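Local coordinates for protein phosphodiesterase MJ0936 (Methanocaldococcus jannaschii, PDB 2AHD) that belongs to the calcineurin-like phosphoesterase superfamily, folding as a single chain built on two mixed beta-sheets with helices packed against them, at residues M6-H12 against P137-Y143; T121-V125 against L144-T149; N52-Y57 against N78-I84. All blocks are in the same frame, centred on the assembly; numbering follows the deposited sequence.

Contact 1 (M6-H12 against P137-Y143); sequences MSDTHDH and PGECCGY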
ATOM      1  N   MET A   6      -3.088  -0.382   0.989  1.00 60.47           N
ATOM      2  CA  MET A   6      -3.951  -0.196  -0.166  1.00 55.54           C
ATOM      3  C   MET A   6      -3.081  -0.334  -1.418  1.00 54.38           C
ATOM      4  O   MET A   6      -1.869  -0.495  -1.309  1.00 53.33           O
ATOM      5  CB  MET A   6      -4.692   1.159  -0.088  1.00 50.94           C
ATOM      6  CG  MET A   6      -3.854   2.406  -0.228  1.00 46.90           C
ATOM      7  SD  MET A   6      -4.764   3.849   0.293  1.00 41.34           S
ATOM      8  CE  MET A   6      -6.065   3.887  -0.760  1.00 38.72           C
ATOM      9  N   SER A   7      -3.696  -0.315  -2.598  1.00 54.31           N
ATOM     10  CA  SER A   7      -2.959  -0.465  -3.858  1.00 52.83           C
ATOM     11  C   SER A   7      -3.877  -0.331  -5.069  1.00 53.15           C
ATOM     12  O   SER A   7      -5.085  -0.513  -4.960  1.00 52.68           O
ATOM     13  CB  SER A   7      -2.259  -1.833  -3.883  1.00 50.84           C
ATOM     14  OG  SER A   7      -1.509  -2.026  -5.066  1.00 47.06           O
ATOM     15  N   ASP A   8      -3.297  -0.011  -6.220  1.00 54.57           N
ATOM     16  CA  ASP A   8      -4.061   0.127  -7.461  1.00 55.63           C
ATOM     17  C   ASP A   8      -5.409   0.800  -7.235  1.00 55.45           C
ATOM     18  O   ASP A   8      -6.434   0.128  -7.196  1.00 56.65           O
ATOM     19  CB  ASP A   8      -4.316  -1.247  -8.093  1.00 54.89           C
ATOM     20  CG  ASP A   8      -3.123  -2.157  -8.006  1.00 55.90           C
ATOM     21  OD1 ASP A   8      -2.063  -1.776  -8.516  1.00 58.11           O
ATOM     22  OD2 ASP A   8      -3.240  -3.259  -7.424  1.00 58.40           O
ATOM     23  N   THR A   9      -5.416   2.115  -7.089  1.00 54.72           N
ATOM     24  CA  THR A   9      -6.660   2.835  -6.885  1.00 55.38           C
ATOM     25  C   THR A   9      -7.222   3.312  -8.225  1.00 56.27           C
ATOM     26  O   THR A   9      -8.426   3.527  -8.371  1.00 56.44           O
ATOM     27  CB  THR A   9      -6.446   4.027  -5.977  1.00 55.26           C
ATOM     28  OG1 THR A   9      -5.302   4.763  -6.428  1.00 55.41           O
ATOM     29  CG2 THR A   9      -6.246   3.563  -4.554  1.00 54.26           C
ATOM     30  N   HIS A  10      -6.336   3.486  -9.201  1.00 56.22           N
ATOM     31  CA  HIS A  10      -6.711   3.906 -10.546  1.00 55.05           C
ATOM     32  C   HIS A  10      -7.727   5.030 -10.662  1.00 55.33           C
ATOM     33  O   HIS A  10      -8.760   4.891 -11.310  1.00 55.44           O
ATOM     34  CB  HIS A  10      -7.189   2.690 -11.315  1.00 56.09           C
ATOM     35  CG  HIS A  10      -6.165   1.603 -11.392  1.00 57.61           C
ATOM     36  ND1 HIS A  10      -5.095   1.653 -12.256  1.00 58.87           N
ATOM     37  CD2 HIS A  10      -5.994   0.486 -10.646  1.00 60.10           C
ATOM     38  CE1 HIS A  10      -4.304   0.616 -12.037  1.00 60.48           C
ATOM     39  NE2 HIS A  10      -4.826  -0.107 -11.063  1.00 61.47           N
ATOM     40  N   ASP A  11      -7.415   6.151 -10.022  1.00 56.80           N
ATOM     41  CA  ASP A  11      -8.253   7.343 -10.065  1.00 56.65           C
ATOM     42  C   ASP A  11      -9.694   7.238  -9.554  1.00 57.03           C
ATOM     43  O   ASP A  11     -10.460   8.212  -9.645  1.00 56.56           O
ATOM     44  CB  ASP A  11      -8.264   7.871 -11.491  1.00 55.70           C
ATOM     45  CG  ASP A  11      -6.887   8.227 -11.979  1.00 55.13           C
ATOM     46  OD1 ASP A  11      -5.969   8.315 -11.141  1.00 55.85           O
ATOM     47  OD2 ASP A  11      -6.721   8.434 -13.193  1.00 55.46           O
ATOM     48  N   HIS A  12     -10.060   6.078  -9.011  1.00 55.74           N
ATOM     49  CA  HIS A  12     -11.411   5.884  -8.505  1.00 55.78           C
ATOM     50  C   HIS A  12     -11.632   6.720  -7.260  1.00 56.89           C
ATOM     51  O   HIS A  12     -11.586   6.208  -6.141  1.00 57.57           O
ATOM     52  CB  HIS A  12     -11.626   4.416  -8.189  1.00 55.26           C
ATOM     53  CG  HIS A  12     -13.059   4.049  -7.990  1.00 54.67           C
ATOM     54  ND1 HIS A  12     -13.592   2.862  -8.439  1.00 54.91           N
ATOM     55  CD2 HIS A  12     -14.066   4.705  -7.376  1.00 54.79           C
ATOM     56  CE1 HIS A  12     -14.867   2.802  -8.111  1.00 54.89           C
ATOM     57  NE2 HIS A  12     -15.180   3.909  -7.464  1.00 54.60           N
ATOM     58  N   PRO A 137      -3.056  -6.218  -0.861  1.00 51.56           N
ATOM     59  CA  PRO A 137      -4.346  -5.707  -0.409  1.00 52.49           C
ATOM     60  C   PRO A 137      -5.487  -5.819  -1.404  1.00 54.27           C
ATOM     61  O   PRO A 137      -6.650  -5.620  -1.041  1.00 54.58           O
ATOM     62  CB  PRO A 137      -4.032  -4.258  -0.054  1.00 52.19           C
ATOM     63  CG  PRO A 137      -2.931  -3.917  -0.992  1.00 51.71           C
ATOM     64  CD  PRO A 137      -2.066  -5.139  -0.970  1.00 50.60           C
ATOM     65  N   GLY A 138      -5.168  -6.149  -2.653  1.00 56.06           N
ATOM     66  CA  GLY A 138      -6.206  -6.225  -3.660  1.00 55.75           C
ATOM     67  C   GLY A 138      -6.352  -4.844  -4.278  1.00 56.33           C
ATOM     68  O   GLY A 138      -5.629  -3.924  -3.916  1.00 56.95           O
ATOM     69  N   GLU A 139      -7.300  -4.684  -5.194  1.00 56.64           N
ATOM     70  CA  GLU A 139      -7.504  -3.416  -5.877  1.00 56.45           C
ATOM     71  C   GLU A 139      -8.533  -2.544  -5.193  1.00 57.52           C
ATOM     72  O   GLU A 139      -9.662  -2.956  -4.946  1.00 59.38           O
ATOM     73  CB  GLU A 139      -7.935  -3.678  -7.314  1.00 57.51           C
ATOM     74  CG  GLU A 139      -9.058  -4.684  -7.418  1.00 58.05           C
ATOM     75  CD  GLU A 139      -9.659  -4.758  -8.790  1.00 59.15           C
ATOM     76  OE1 GLU A 139     -10.659  -5.479  -8.957  1.00 58.80           O
ATOM     77  OE2 GLU A 139      -9.143  -4.092  -9.700  1.00 59.78           O
ATOM     78  N   CYS A 140      -8.146  -1.319  -4.891  1.00 57.35           N
ATOM     79  CA  CYS A 140      -9.051  -0.401  -4.239  1.00 56.75           C
ATOM     80  C   CYS A 140     -10.168   0.035  -5.189  1.00 55.82           C
ATOM     81  O   CYS A 140     -11.285   0.293  -4.759  1.00 56.07           O
ATOM     82  CB  CYS A 140      -8.264   0.802  -3.736  1.00 57.43           C
ATOM     83  SG  CYS A 140      -9.210   1.941  -2.734  1.00 60.39           S
ATOM     84  N   CYS A 141      -9.867   0.112  -6.483  1.00 55.58           N
ATOM     85  CA  CYS A 141     -10.869   0.507  -7.482  1.00 54.44           C
ATOM     86  C   CYS A 141     -11.855  -0.630  -7.705  1.00 54.15           C
ATOM     87  O   CYS A 141     -13.025  -0.397  -8.008  1.00 53.65           O
ATOM     88  CB  CYS A 141     -10.200   0.853  -8.806  1.00 52.38           C
ATOM     89  SG  CYS A 141      -9.222  -0.483  -9.459  1.00 52.80           S
ATOM     90  N   GLY A 142     -11.364  -1.857  -7.552  1.00 53.75           N
ATOM     91  CA  GLY A 142     -12.193  -3.036  -7.721  1.00 53.95           C
ATOM     92  C   GLY A 142     -12.614  -3.271  -9.150  1.00 54.99           C
ATOM     93  O   GLY A 142     -13.431  -4.144  -9.412  1.00 54.96           O
ATOM     94  N   TYR A 143     -12.034  -2.505 -10.076  1.00 56.89           N
ATOM     95  CA  TYR A 143     -12.361  -2.576 -11.507  1.00 55.71           C
ATOM     96  C   TYR A 143     -12.272  -3.925 -12.180  1.00 56.64           C
ATOM     97  O   TYR A 143     -13.189  -4.336 -12.887  1.00 57.30           O
ATOM     98  CB  TYR A 143     -11.485  -1.621 -12.317  1.00 53.71           C
ATOM     99  CG  TYR A 143     -11.893  -0.183 -12.235  1.00 52.87           C
ATOM    100  CD1 TYR A 143     -13.227   0.183 -12.288  1.00 51.13           C
ATOM    101  CD2 TYR A 143     -10.937   0.822 -12.149  1.00 54.46           C
ATOM    102  CE1 TYR A 143     -13.607   1.523 -12.262  1.00 53.33           C
ATOM    103  CE2 TYR A 143     -11.303   2.172 -12.121  1.00 54.63           C
ATOM    104  CZ  TYR A 143     -12.644   2.515 -12.178  1.00 54.41           C
ATOM    105  OH  TYR A 143     -13.013   3.844 -12.142  1.00 54.32           O
TER
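Met6 to Thr9 and Pro137 to Cys140 run side by side in the same direction, mostly as irregular chain, closing to 4.8 Å between Thr9 CA and Cys140 CA. The N-H of Cys140 faces two successive carbonyls. Its bond to Ser7 O is 3.2 Å from Cys140 N and fairly straight (162° at the hydrogen), with the donor nearly in line with the C=O bond; a second, weak bond to Asp8 O is bent to 128°. Beyond this, a type I' turn from Thr9 to His12 swings His12 back over the second segment.

Among the side chains, the Pro137 ring puts CG 3.6 Å from Ser7 CB and equally close to the backbone of Met6. Thr9 turns its methyl CG2 to Cys140 CB at 3.5 Å, while its hydroxyl bonds to Asp36 O. Cys141 SG, tucked between its own backbone N and carbonyl carbon (chi1 57°), meets the edge of the His10 imidazole, 3.6 Å from CD2, and also accepts from Tyr143 N. The His12 and Tyr143 rings are near parallel but slid apart, centroids 5.3 Å from each other, and barely overlap. Tyr143 in addition brings its CE2 edge to His10 O.

Asp8-Thr9-His10 is the Asp-x-His signature of the superfamily, which in relatives lines a metal centre. Asp8 OD1 is held by His120 N, and Glu139 extends its carboxylate to His122 ND1.

At the start of the segment the Met6 CB is directed away from 137-143, though CE still meets Cys140 SG; the side chain packs on Ala19 and Phe23 of helix 13-24 and on Val31 of strand 30-33, and both Met6 and Cys140 touch Ile150 of strand 149-154.

Contact 2 (T121-V125 against L144-T149); sequences THERV and LTGIPT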
ATOM      1  N   THR A 121      -1.216  -7.016  -9.340  1.00 63.17           N
ATOM      2  CA  THR A 121      -2.024  -8.109  -9.852  1.00 63.16           C
ATOM      3  C   THR A 121      -3.503  -7.858  -9.684  1.00 64.22           C
ATOM      4  O   THR A 121      -4.306  -8.414 -10.420  1.00 64.84           O
ATOM      5  CB  THR A 121      -1.687  -9.431  -9.159  1.00 62.67           C
ATOM      6  OG1 THR A 121      -1.967  -9.323  -7.761  1.00 62.73           O
ATOM      7  CG2 THR A 121      -0.222  -9.776  -9.362  1.00 63.03           C
ATOM      8  N   HIS A 122      -3.864  -7.009  -8.727  1.00 65.74           N
ATOM      9  CA  HIS A 122      -5.271  -6.720  -8.465  1.00 67.04           C
ATOM     10  C   HIS A 122      -5.841  -7.940  -7.743  1.00 67.89           C
ATOM     11  O   HIS A 122      -6.989  -7.953  -7.314  1.00 66.54           O
ATOM     12  CB  HIS A 122      -6.033  -6.497  -9.778  1.00 67.51           C
ATOM     13  CG  HIS A 122      -5.776  -5.171 -10.427  1.00 66.92           C
ATOM     14  ND1 HIS A 122      -6.622  -4.096 -10.278  1.00 67.49           N
ATOM     15  CD2 HIS A 122      -4.785  -4.755 -11.247  1.00 67.30           C
ATOM     16  CE1 HIS A 122      -6.167  -3.074 -10.979  1.00 67.04           C
ATOM     17  NE2 HIS A 122      -5.052  -3.447 -11.578  1.00 67.54           N
ATOM     18  N   GLU A 123      -5.018  -8.973  -7.618  1.00 69.99           N
ATOM     19  CA  GLU A 123      -5.418 -10.202  -6.951  1.00 71.50           C
ATOM     20  C   GLU A 123      -5.042 -10.173  -5.487  1.00 71.49           C
ATOM     21  O   GLU A 123      -3.904 -10.446  -5.140  1.00 71.02           O
ATOM     22  CB  GLU A 123      -4.747 -11.407  -7.609  1.00 73.37           C
ATOM     23  CG  GLU A 123      -5.168 -11.647  -9.044  1.00 77.31           C
ATOM     24  CD  GLU A 123      -6.669 -11.850  -9.190  1.00 80.01           C
ATOM     25  OE1 GLU A 123      -7.133 -12.067 -10.327  1.00 81.28           O
ATOM     26  OE2 GLU A 123      -7.393 -11.796  -8.172  1.00 82.74           O
ATOM     27  N   ARG A 124      -6.002  -9.847  -4.632  1.00 72.34           N
ATOM     28  CA  ARG A 124      -5.761  -9.794  -3.198  1.00 72.83           C
ATOM     29  C   ARG A 124      -5.374 -11.157  -2.635  1.00 73.94           C
ATOM     30  O   ARG A 124      -6.091 -12.135  -2.809  1.00 73.88           O
ATOM     31  CB  ARG A 124      -7.014  -9.312  -2.475  1.00 72.22           C
ATOM     32  CG  ARG A 124      -8.157 -10.288  -2.559  1.00 70.82           C
ATOM     33  CD  ARG A 124      -9.426  -9.768  -1.942  1.00 69.98           C
ATOM     34  NE  ARG A 124     -10.498 -10.734  -2.137  1.00 70.75           N
ATOM     35  CZ  ARG A 124     -11.029 -11.038  -3.318  1.00 71.88           C
ATOM     36  NH1 ARG A 124     -10.595 -10.441  -4.416  1.00 72.60           N
ATOM     37  NH2 ARG A 124     -11.981 -11.955  -3.408  1.00 71.97           N
ATOM     38  N   VAL A 125      -4.229 -11.215  -1.962  1.00 75.93           N
ATOM     39  CA  VAL A 125      -3.761 -12.451  -1.341  1.00 76.32           C
ATOM     40  C   VAL A 125      -3.221 -12.104   0.041  1.00 77.97           C
ATOM     41  O   VAL A 125      -2.890 -10.952   0.322  1.00 76.90           O
ATOM     42  CB  VAL A 125      -2.655 -13.132  -2.141  1.00 74.14           C
ATOM     43  CG1 VAL A 125      -1.334 -12.482  -1.849  1.00 73.55           C
ATOM     44  CG2 VAL A 125      -2.614 -14.592  -1.801  1.00 73.15           C
ATOM     45  N   LEU A 144     -11.168  -4.620 -11.959  1.00 56.86           N
ATOM     46  CA  LEU A 144     -10.957  -5.884 -12.626  1.00 56.62           C
ATOM     47  C   LEU A 144     -11.461  -7.139 -11.941  1.00 55.29           C
ATOM     48  O   LEU A 144     -11.357  -8.209 -12.506  1.00 56.63           O
ATOM     49  CB  LEU A 144      -9.463  -6.017 -12.993  1.00 56.93           C
ATOM     50  CG  LEU A 144      -8.852  -4.808 -13.758  1.00 57.01           C
ATOM     51  CD1 LEU A 144      -7.394  -5.081 -14.121  1.00 53.62           C
ATOM     52  CD2 LEU A 144      -9.676  -4.490 -15.021  1.00 55.78           C
ATOM     53  N   THR A 145     -12.019  -7.025 -10.745  1.00 55.15           N
ATOM     54  CA  THR A 145     -12.531  -8.208 -10.035  1.00 55.18           C
ATOM     55  C   THR A 145     -13.922  -7.937  -9.483  1.00 55.37           C
ATOM     56  O   THR A 145     -14.610  -8.855  -9.044  1.00 56.70           O
ATOM     57  CB  THR A 145     -11.656  -8.632  -8.807  1.00 53.87           C
ATOM     58  OG1 THR A 145     -11.765  -7.638  -7.784  1.00 51.90           O
ATOM     59  CG2 THR A 145     -10.194  -8.821  -9.193  1.00 51.35           C
ATOM     60  N   GLY A 146     -14.318  -6.670  -9.489  1.00 54.48           N
ATOM     61  CA  GLY A 146     -15.620  -6.298  -8.985  1.00 52.70           C
ATOM     62  C   GLY A 146     -15.685  -6.259  -7.475  1.00 52.82           C
ATOM     63  O   GLY A 146     -16.742  -6.054  -6.903  1.00 53.20           O
ATOM     64  N   ILE A 147     -14.547  -6.448  -6.823  1.00 53.79           N
ATOM     65  CA  ILE A 147     -14.483  -6.436  -5.366  1.00 53.36           C
ATOM     66  C   ILE A 147     -13.411  -5.480  -4.858  1.00 52.51           C
ATOM     67  O   ILE A 147     -12.232  -5.843  -4.770  1.00 51.55           O
ATOM     68  CB  ILE A 147     -14.183  -7.843  -4.845  1.00 53.03           C
ATOM     69  CG1 ILE A 147     -15.201  -8.811  -5.430  1.00 50.63           C
ATOM     70  CG2 ILE A 147     -14.215  -7.864  -3.328  1.00 51.88           C
ATOM     71  CD1 ILE A 147     -14.932 -10.215  -5.089  1.00 52.81           C
ATOM     72  N   PRO A 148     -13.799  -4.242  -4.525  1.00 52.21           N
ATOM     73  CA  PRO A 148     -12.824  -3.270  -4.029  1.00 54.09           C
ATOM     74  C   PRO A 148     -12.395  -3.590  -2.591  1.00 54.70           C
ATOM     75  O   PRO A 148     -13.233  -3.772  -1.714  1.00 55.06           O
ATOM     76  CB  PRO A 148     -13.579  -1.945  -4.147  1.00 52.86           C
ATOM     77  CG  PRO A 148     -14.955  -2.337  -3.863  1.00 51.80           C
ATOM     78  CD  PRO A 148     -15.123  -3.620  -4.650  1.00 52.07           C
ATOM     79  N   THR A 149     -11.090  -3.659  -2.353  1.00 54.55           N
ATOM     80  CA  THR A 149     -10.592  -3.966  -1.024  1.00 55.60           C
ATOM     81  C   THR A 149      -9.328  -3.224  -0.610  1.00 56.93           C
ATOM     82  O   THR A 149      -8.544  -2.745  -1.443  1.00 55.98           O
ATOM     83  CB  THR A 149     -10.316  -5.487  -0.853  1.00 55.71           C
ATOM     84  OG1 THR A 149      -9.439  -5.945  -1.883  1.00 55.47           O
ATOM     85  CG2 THR A 149     -11.596  -6.277  -0.931  1.00 55.86           C
TER
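Leu144 lays one methyl almost squarely on the His122 imidazole: CD1 stands 3.8 Å from the ring centroid and 6° off the ring normal, a CH-pi contact over the centre of one face. His122 is the last histidine of the Gly-His-x-His signature of calcineurin-like phosphoesterases, so a leucine of the loop leading to strand 149-154 covers a motif ring. That ring also meets His10 with the planes at about 15°. With ND1 held by Glu139, whose carboxylate also bonds to Leu144 N and Thr145 OG1, the imidazole should be restrained in its rotation under the methyl, and one acid group serves both sides of this surface contact.

Thr145 OG1 is further engaged in an ST turn, accepting from Ile147 N at 3.2 Å. The methyl CG2 of Thr145 is the branch that faces the other loop, 3.8 Å from His122 O.

Farther along, Arg124 stretches out from CG to NE and crosses Thr149 and Ile147 at about right angles. Ile147 CG2 lies over one face of the guanidinium. The aliphatic part of the arginine passes Thr149, where CD comes 3.8 Å from an OG1 already bonded to Pro137 O, and at the guanidinium end Arg124 NH2 rests 3.8 Å from Ile147 CD1.

Contact 3 (N52-Y57 against N78-I84); sequences NIIATY and NIIDDFI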
ATOM      1  N   ASN A  52       0.515   8.844   7.903  1.00 82.14           N
ATOM      2  CA  ASN A  52       1.488   9.273   6.901  1.00 82.29           C
ATOM      3  C   ASN A  52       1.543   8.219   5.798  1.00 81.56           C
ATOM      4  O   ASN A  52       0.958   7.144   5.929  1.00 82.00           O
ATOM      5  CB  ASN A  52       2.867   9.438   7.526  1.00 84.08           C
ATOM      6  CG  ASN A  52       3.386   8.149   8.110  1.00 85.73           C
ATOM      7  OD1 ASN A  52       2.770   7.575   9.015  1.00 85.15           O
ATOM      8  ND2 ASN A  52       4.519   7.677   7.594  1.00 86.21           N
ATOM      9  N   ILE A  53       2.274   8.505   4.726  1.00 79.97           N
ATOM     10  CA  ILE A  53       2.319   7.584   3.599  1.00 78.18           C
ATOM     11  C   ILE A  53       3.666   7.029   3.157  1.00 77.54           C
ATOM     12  O   ILE A  53       4.681   7.729   3.121  1.00 77.33           O
ATOM     13  CB  ILE A  53       1.648   8.235   2.358  1.00 77.31           C
ATOM     14  CG1 ILE A  53       0.222   8.674   2.709  1.00 76.25           C
ATOM     15  CG2 ILE A  53       1.641   7.254   1.193  1.00 77.16           C
ATOM     16  CD1 ILE A  53      -0.479   9.442   1.624  1.00 74.81           C
ATOM     17  N   ILE A  54       3.644   5.745   2.817  1.00 76.84           N
ATOM     18  CA  ILE A  54       4.809   5.025   2.307  1.00 76.39           C
ATOM     19  C   ILE A  54       4.255   4.408   1.028  1.00 76.26           C
ATOM     20  O   ILE A  54       3.558   3.394   1.073  1.00 77.06           O
ATOM     21  CB  ILE A  54       5.269   3.876   3.245  1.00 76.22           C
ATOM     22  CG1 ILE A  54       5.419   4.376   4.684  1.00 76.24           C
ATOM     23  CG2 ILE A  54       6.589   3.312   2.751  1.00 74.64           C
ATOM     24  CD1 ILE A  54       4.102   4.715   5.370  1.00 76.82           C
ATOM     25  N   ALA A  55       4.540   5.032  -0.109  1.00 75.48           N
ATOM     26  CA  ALA A  55       4.027   4.551  -1.382  1.00 73.68           C
ATOM     27  C   ALA A  55       5.110   4.069  -2.332  1.00 72.65           C
ATOM     28  O   ALA A  55       6.280   4.393  -2.176  1.00 72.45           O
ATOM     29  CB  ALA A  55       3.216   5.648  -2.040  1.00 73.97           C
ATOM     30  N   THR A  56       4.703   3.285  -3.319  1.00 71.92           N
ATOM     31  CA  THR A  56       5.620   2.757  -4.316  1.00 70.73           C
ATOM     32  C   THR A  56       5.040   3.030  -5.690  1.00 70.22           C
ATOM     33  O   THR A  56       3.825   2.993  -5.876  1.00 71.18           O
ATOM     34  CB  THR A  56       5.818   1.250  -4.144  1.00 70.75           C
ATOM     35  OG1 THR A  56       6.695   1.012  -3.039  1.00 70.54           O
ATOM     36  CG2 THR A  56       6.420   0.646  -5.393  1.00 71.09           C
ATOM     37  N   TYR A  57       5.912   3.306  -6.653  1.00 69.61           N
ATOM     38  CA  TYR A  57       5.483   3.607  -8.015  1.00 68.92           C
ATOM     39  C   TYR A  57       4.908   2.400  -8.742  1.00 67.15           C
ATOM     40  O   TYR A  57       5.446   1.296  -8.679  1.00 68.47           O
ATOM     41  CB  TYR A  57       6.652   4.184  -8.829  1.00 70.63           C
ATOM     42  CG  TYR A  57       7.110   5.551  -8.381  1.00 72.25           C
ATOM     43  CD1 TYR A  57       6.241   6.636  -8.401  1.00 71.19           C
ATOM     44  CD2 TYR A  57       8.413   5.756  -7.921  1.00 73.32           C
ATOM     45  CE1 TYR A  57       6.652   7.892  -7.974  1.00 72.85           C
ATOM     46  CE2 TYR A  57       8.836   7.017  -7.489  1.00 73.06           C
ATOM     47  CZ  TYR A  57       7.949   8.080  -7.516  1.00 72.83           C
ATOM     48  OH  TYR A  57       8.348   9.322  -7.071  1.00 72.26           O
ATOM     49  N   ASN A  78       6.016  11.601   4.422  1.00 95.20           N
ATOM     50  CA  ASN A  78       5.592  10.747   3.315  1.00 90.95           C
ATOM     51  C   ASN A  78       6.757  10.401   2.394  1.00 88.16           C
ATOM     52  O   ASN A  78       7.643  11.225   2.178  1.00 87.71           O
ATOM     53  CB  ASN A  78       4.480  11.434   2.516  1.00 91.57           C
ATOM     54  CG  ASN A  78       3.255  11.759   3.364  1.00 92.18           C
ATOM     55  OD1 ASN A  78       2.948  11.062   4.334  1.00 92.84           O
ATOM     56  ND2 ASN A  78       2.537  12.812   2.987  1.00 91.39           N
ATOM     57  N   ILE A  79       6.759   9.183   1.858  1.00 84.88           N
ATOM     58  CA  ILE A  79       7.834   8.749   0.965  1.00 82.80           C
ATOM     59  C   ILE A  79       7.395   7.805  -0.155  1.00 81.22           C
ATOM     60  O   ILE A  79       6.550   6.943   0.053  1.00 81.55           O
ATOM     61  CB  ILE A  79       8.951   8.061   1.761  1.00 81.97           C
ATOM     62  CG1 ILE A  79       8.347   7.064   2.751  1.00 80.60           C
ATOM     63  CG2 ILE A  79       9.775   9.101   2.479  1.00 84.00           C
ATOM     64  CD1 ILE A  79       9.363   6.227   3.472  1.00 78.00           C
ATOM     65  N   ILE A  80       7.982   7.962  -1.340  1.00 79.38           N
ATOM     66  CA  ILE A  80       7.635   7.118  -2.477  1.00 78.35           C
ATOM     67  C   ILE A  80       8.875   6.753  -3.300  1.00 77.63           C
ATOM     68  O   ILE A  80       9.704   7.607  -3.599  1.00 78.30           O
ATOM     69  CB  ILE A  80       6.583   7.817  -3.380  1.00 78.32           C
ATOM     70  CG1 ILE A  80       6.012   6.825  -4.392  1.00 77.37           C
ATOM     71  CG2 ILE A  80       7.205   9.004  -4.094  1.00 77.79           C
ATOM     72  CD1 ILE A  80       4.880   7.382  -5.203  1.00 77.61           C
ATOM     73  N   ASP A  81       8.991   5.477  -3.661  1.00 77.31           N
ATOM     74  CA  ASP A  81      10.131   4.970  -4.433  1.00 76.46           C
ATOM     75  C   ASP A  81       9.714   3.644  -5.079  1.00 74.93           C
ATOM     76  O   ASP A  81       8.719   3.042  -4.665  1.00 74.86           O
ATOM     77  CB  ASP A  81      11.327   4.763  -3.478  1.00 77.99           C
ATOM     78  CG  ASP A  81      12.619   4.334  -4.192  1.00 79.81           C
ATOM     79  OD1 ASP A  81      13.677   4.303  -3.515  1.00 79.54           O
ATOM     80  OD2 ASP A  81      12.589   4.022  -5.407  1.00 80.70           O
ATOM     81  N   ASP A  82      10.447   3.197  -6.093  1.00 72.67           N
ATOM     82  CA  ASP A  82      10.126   1.932  -6.730  1.00 72.18           C
ATOM     83  C   ASP A  82      10.077   0.790  -5.718  1.00 72.40           C
ATOM     84  O   ASP A  82       9.195  -0.074  -5.789  1.00 72.33           O
ATOM     85  CB  ASP A  82      11.139   1.610  -7.807  1.00 72.69           C
ATOM     86  CG  ASP A  82      10.844   2.318  -9.103  1.00 73.98           C
ATOM     87  OD1 ASP A  82       9.765   2.066  -9.691  1.00 74.09           O
ATOM     88  OD2 ASP A  82      11.693   3.127  -9.534  1.00 74.89           O
ATOM     89  N   PHE A  83      11.029   0.781  -4.786  1.00 71.94           N
ATOM     90  CA  PHE A  83      11.072  -0.238  -3.740  1.00 70.46           C
ATOM     91  C   PHE A  83      11.231   0.469  -2.408  1.00 70.72           C
ATOM     92  O   PHE A  83      11.690   1.603  -2.364  1.00 70.75           O
ATOM     93  CB  PHE A  83      12.239  -1.185  -3.965  1.00 68.98           C
ATOM     94  CG  PHE A  83      12.324  -1.698  -5.363  1.00 69.40           C
ATOM     95  CD1 PHE A  83      12.944  -0.950  -6.356  1.00 70.14           C
ATOM     96  CD2 PHE A  83      11.752  -2.914  -5.707  1.00 69.12           C
ATOM     97  CE1 PHE A  83      12.992  -1.405  -7.673  1.00 69.09           C
ATOM     98  CE2 PHE A  83      11.794  -3.377  -7.024  1.00 68.80           C
ATOM     99  CZ  PHE A  83      12.415  -2.619  -8.006  1.00 69.22           C
ATOM    100  N   ILE A  84      10.841  -0.189  -1.323  1.00 71.67           N
ATOM    101  CA  ILE A  84      10.954   0.406   0.004  1.00 72.27           C
ATOM    102  C   ILE A  84      11.251  -0.647   1.046  1.00 74.69           C
ATOM    103  O   ILE A  84      10.409  -1.494   1.331  1.00 74.58           O
ATOM    104  CB  ILE A  84       9.656   1.125   0.436  1.00 70.72           C
ATOM    105  CG1 ILE A  84       9.435   2.382  -0.411  1.00 71.12           C
ATOM    106  CG2 ILE A  84       9.717   1.471   1.907  1.00 69.09           C
ATOM    107  CD1 ILE A  84      10.375   3.512  -0.131  1.00 70.15           C
TER
HETATM  108  O   HOH W   1       7.393  -1.218  -7.763  1.00 87.33           O
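Ile53 to Ala55 and Ile79 to Asp81 pair as neighbouring parallel strands, their axes 4.7 Å apart and 10° from parallel, bonded from Ile79 N to Ile53 O (2.8 Å), from Ala55 N to Ile79 O (2.8 Å) and, longer, from Asp81 N to Ala55 O. Ahead of these bonds a side chain continues the pattern: Asn78 OD1 accepts from Ile53 N at 2.7 Å, the donor lying 37° out of the amide plane. Asn78 ND2 reaches back to Leu71 O, so this one amide, just ahead of strand 79-81, bonds both to helix 64-74 and to strand 52-56 of the beta-alpha-beta unit.

Ile54 and Ile79 project from one face of the sheet, side by side and pointing the same way. Ile54 CG2 also meets Ile84 CG2 at 3.7 Å, crossing it at about a right angle where the chain enters the second sheet. Ala55 and Ile80 occupy the other face. Ile80 CG1, anti to its backbone N (chi1 -168°), packs against Ala55 CB and over the Tyr57 ring, 3.9 Å from the centroid and offset toward the rim.

Tyr57 OH bonds to Lys68, and its ring takes a cation-pi contact from Arg64, whose guanidinium also forms a salt bridge with Asp82. The chemistry thus changes along the pair, from backbone bonds and aliphatic packing to a charged, aromatic end that fastens the strands to helix 64-74.

Overall arrangement
Contacts 1 and 2 form one cluster, centres 7 Å apart, and interlock along the chain: segments 6-12, 121-125, 137-143 and 144-149 come in alternating order, with Glu139 at the junction. Contact 3, nested inside the loop closed by contact 1, lies about 16 Å from contact 1 and 21 Å from contact 2, centre to centre, and touches neither. The six-stranded sheet runs from contact 3 at edge strand 79-81 to strands 3-6 and 149-154, which adjoin contacts 1 and 2; segment 121-125 belongs to the other sheet's connections. Contact 3 thus closes the outer beta-alpha-beta unit, while contacts 1 and 2 set the motif-bearing segments 6-12 and 121-125 against the loop from strand 133-136 to strand 149-154.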